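Local coordinates for protein protelomerase (Agrobacterium tumefaciens, PDB 4F43) that probably cuts replicated DNA and rejoins the strands as covalently closed hairpin telomeres, and is captured here bound to a hairpin DNA product, at residues D297-T300 / S301-Y304. The protein carries 1 engineered substitution. Sequence-based numbering, arbitrary orientation. Where two conformers were deposited one is given.
Sequences DLET and SLSY. With nucleotides of chain B.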
ATOM      1  N   ASP A 297      -0.784  -4.906 -17.664  1.00 35.33           N
ATOM      2  CA  ASP A 297      -1.838  -4.265 -16.887  1.00 37.47           C
ATOM      3  C   ASP A 297      -1.746  -2.746 -16.998  1.00 31.03           C
ATOM      4  O   ASP A 297      -0.769  -2.140 -16.561  1.00 34.54           O
ATOM      5  CB  ASP A 297      -1.755  -4.694 -15.422  1.00 43.94           C
ATOM      6  CG  ASP A 297      -2.770  -3.990 -14.544  1.00 50.56           C
ATOM      7  OD1 ASP A 297      -2.498  -3.842 -13.335  1.00 62.26           O
ATOM      8  OD2 ASP A 297      -3.835  -3.586 -15.057  1.00 41.94           O
ATOM      9  N   LEU A 298      -2.774  -2.137 -17.581  1.00 17.18           N
ATOM     10  CA  LEU A 298      -2.787  -0.695 -17.795  1.00 22.96           C
ATOM     11  C   LEU A 298      -3.963  -0.022 -17.092  1.00 24.68           C
ATOM     12  O   LEU A 298      -4.122   1.196 -17.171  1.00 24.68           O
ATOM     13  CB  LEU A 298      -2.848  -0.384 -19.293  1.00 25.81           C
ATOM     14  CG  LEU A 298      -1.781  -1.007 -20.192  1.00 29.60           C
ATOM     15  CD1 LEU A 298      -2.090  -0.725 -21.654  1.00 32.97           C
ATOM     16  CD2 LEU A 298      -0.400  -0.488 -19.825  1.00 27.11           C
ATOM     17  N   GLU A 299      -4.784  -0.811 -16.406  1.00 22.09           N
ATOM     18  CA  GLU A 299      -5.997  -0.322 -15.756  0.61 25.68           C
ATOM     19  C   GLU A 299      -5.750   0.077 -14.299  1.00 25.47           C
ATOM     20  O   GLU A 299      -6.518   0.832 -13.707  1.00 31.44           O
ATOM     21  CB  GLU A 299      -7.082  -1.401 -15.828  0.61 33.73           C
ATOM     22  CG  GLU A 299      -8.467  -0.956 -15.396  0.61 43.26           C
ATOM     23  CD  GLU A 299      -9.471  -2.090 -15.438  0.61 56.69           C
ATOM     24  OE1 GLU A 299     -10.687  -1.807 -15.409  0.61 59.24           O
ATOM     25  OE2 GLU A 299      -9.044  -3.263 -15.500  0.61 60.88           O
ATOM     26  N   THR A 300      -4.685  -0.463 -13.717  1.00 13.49           N
ATOM     27  CA  THR A 300      -4.342  -0.143 -12.335  1.00 13.83           C
ATOM     28  C   THR A 300      -3.820   1.292 -12.246  1.00 28.52           C
ATOM     29  O   THR A 300      -3.982   1.969 -11.228  1.00 32.57           O
ATOM     30  CB  THR A 300      -3.305  -1.131 -11.767  1.00 12.50           C
ATOM     31  OG1 THR A 300      -3.816  -2.466 -11.859  1.00 21.86           O
ATOM     32  CG2 THR A 300      -2.997  -0.819 -10.309  1.00  8.41           C
ATOM     33  N   SER A 301      -3.211   1.754 -13.333  1.00 31.83           N
ATOM     34  CA  SER A 301      -2.671   3.108 -13.407  1.00 14.85           C
ATOM     35  C   SER A 301      -3.768   4.171 -13.363  1.00 13.32           C
ATOM     36  O   SER A 301      -3.509   5.328 -13.025  1.00 13.72           O
ATOM     37  CB  SER A 301      -1.837   3.279 -14.678  1.00  8.55           C
ATOM     38  OG  SER A 301      -2.633   3.115 -15.838  1.00  9.77           O
ATOM     39  N   LEU A 302      -4.990   3.770 -13.708  1.00 12.44           N
ATOM     40  CA  LEU A 302      -6.133   4.678 -13.701  0.78  8.40           C
ATOM     41  C   LEU A 302      -6.386   5.254 -12.311  1.00 19.65           C
ATOM     42  O   LEU A 302      -6.956   6.337 -12.173  1.00 26.90           O
ATOM     43  CB  LEU A 302      -7.390   3.963 -14.202  0.78 10.46           C
ATOM     44  CG  LEU A 302      -7.351   3.406 -15.626  0.78  9.07           C
ATOM     45  CD1 LEU A 302      -8.647   2.681 -15.947  0.78  6.92           C
ATOM     46  CD2 LEU A 302      -7.094   4.519 -16.629  0.78  9.03           C
ATOM     47  N   SER A 303      -5.961   4.523 -11.285  1.00 23.94           N
ATOM     48  CA  SER A 303      -6.155   4.950  -9.905  1.00 25.49           C
ATOM     49  C   SER A 303      -5.108   5.976  -9.472  1.00 26.37           C
ATOM     50  O   SER A 303      -5.229   6.578  -8.406  1.00 22.58           O
ATOM     51  CB  SER A 303      -6.122   3.744  -8.962  1.00 24.83           C
ATOM     52  OG  SER A 303      -7.126   2.800  -9.297  1.00 22.39           O
ATOM     53  N   TYR A 304      -4.085   6.174 -10.299  1.00 26.82           N
ATOM     54  CA  TYR A 304      -2.991   7.079  -9.946  1.00 22.23           C
ATOM     55  C   TYR A 304      -3.089   8.431 -10.646  1.00 21.42           C
ATOM     56  O   TYR A 304      -2.219   9.286 -10.480  1.00 25.54           O
ATOM     57  CB  TYR A 304      -1.638   6.431 -10.246  1.00 19.89           C
ATOM     58  CG  TYR A 304      -1.285   5.296  -9.315  1.00 25.53           C
ATOM     59  CD1 TYR A 304      -0.604   5.535  -8.129  1.00 29.79           C
ATOM     60  CD2 TYR A 304      -1.634   3.987  -9.620  1.00 27.80           C
ATOM     61  CE1 TYR A 304      -0.281   4.503  -7.271  1.00 32.92           C
ATOM     62  CE2 TYR A 304      -1.315   2.946  -8.769  1.00 28.94           C
ATOM     63  CZ  TYR A 304      -0.638   3.209  -7.596  1.00 32.52           C
ATOM     64  OH  TYR A 304      -0.320   2.173  -6.747  1.00 28.59           O
TER
ATOM     65  P    DA B  13      -5.923   4.819  -4.219  1.00 35.61           P
ATOM     66  OP1  DA B  13      -4.854   5.802  -3.929  1.00 35.03           O
ATOM     67  OP2  DA B  13      -7.036   5.182  -5.120  1.00 47.14           O
ATOM     68  O5'  DA B  13      -5.242   3.491  -4.792  1.00 31.00           O
ATOM     69  C5'  DA B  13      -4.291   2.789  -4.003  1.00 30.32           C
ATOM     70  C4'  DA B  13      -3.804   1.552  -4.734  1.00 29.56           C
ATOM     71  O4'  DA B  13      -4.546   0.396  -4.269  1.00 28.71           O
ATOM     72  C3'  DA B  13      -3.986   1.585  -6.247  1.00 29.82           C
ATOM     73  O3'  DA B  13      -2.894   0.928  -6.874  1.00 30.03           O
ATOM     74  C2'  DA B  13      -5.286   0.816  -6.452  1.00 29.13           C
ATOM     75  C1'  DA B  13      -5.154  -0.249  -5.370  1.00 28.43           C
ATOM     76  N9   DA B  13      -6.422  -0.812  -4.921  1.00 28.26           N
ATOM     77  C8   DA B  13      -7.660  -0.234  -4.964  1.00 28.81           C
ATOM     78  N7   DA B  13      -8.613  -0.995  -4.481  1.00 29.04           N
ATOM     79  C5   DA B  13      -7.956  -2.152  -4.094  1.00 28.59           C
ATOM     80  C6   DA B  13      -8.396  -3.354  -3.504  1.00 29.06           C
ATOM     81  N6   DA B  13      -9.668  -3.616  -3.183  1.00 30.03           N
ATOM     82  N1   DA B  13      -7.465  -4.296  -3.254  1.00 30.41           N
ATOM     83  C2   DA B  13      -6.188  -4.058  -3.569  1.00 28.66           C
ATOM     84  N3   DA B  13      -5.657  -2.971  -4.121  1.00 30.14           N
ATOM     85  C4   DA B  13      -6.603  -2.051  -4.359  1.00 28.15           C
TER
HETATM   86  O   HOH W   1      -1.296   0.054 -14.382  1.00 30.10           O
HETATM   87  O   HOH W   2      -7.553   1.135 -11.163  1.00 10.31           O
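Ser301 OG bonds Leu298 O, while the backbone N atoms of Leu302 (weakly) and Ser303 reach back to Glu299 O and Thr300 O, in a 3-10 turn that includes Ser301 to Ser303. Asp297 makes an Asx turn, its short carboxylate able to reach a backbone N two residues on: OD2 accepts Glu299 N at 3.2 Å, the N-H arriving from above the carboxylate plane. The other oxygen receives the Thr300 hydroxyl at a very short, and therefore doubtful, distance, while a water bridges Asp297 O to Ser301 N, weakly at the latter end. Leu298 contributes its backbone: Ser301 OG donates to Leu298 O at 2.8 Å, from above the carbonyl plane. A small serine suits this place, because a chi1 of 63° sets OG between the backbone N and the carbonyl carbon, from where it meets Leu298 O and also bonds Asn284. At Glu299, the carbonyl oxygen is joined to Ser303 OG through a second water; the aliphatic stem suits packing on Leu302 and Met108, CG lying 3.7 Å from Leu302 CD1 in the modelled conformers. Leucine suits its place by continuing onto Ile111 of helix 97-115. Thr300 O accepts Ser303 N at 3.2 Å and lies 3.5 Å from Tyr304 CD2, at the ring edge near its plane. With CG2 anti to the backbone N, Thr300 offers a methyl to the DNA sugar, near O3' of DA13 of chain B. Tyr304 packs against Phe287 and Leu291, a fit for a broad aromatic ring, and meets His266 with planes at about 70°. Its OH is hydrogen-bonded to Tyr262 OH and lies 2.9 Å from O3' of DA13 of chain B. A 3-10 turn presenting a tyrosine to the DNA sugar-phosphate backbone is consistent with the tyrosine nucleophile of telomere resolvases, related in chemistry to tyrosine recombinases.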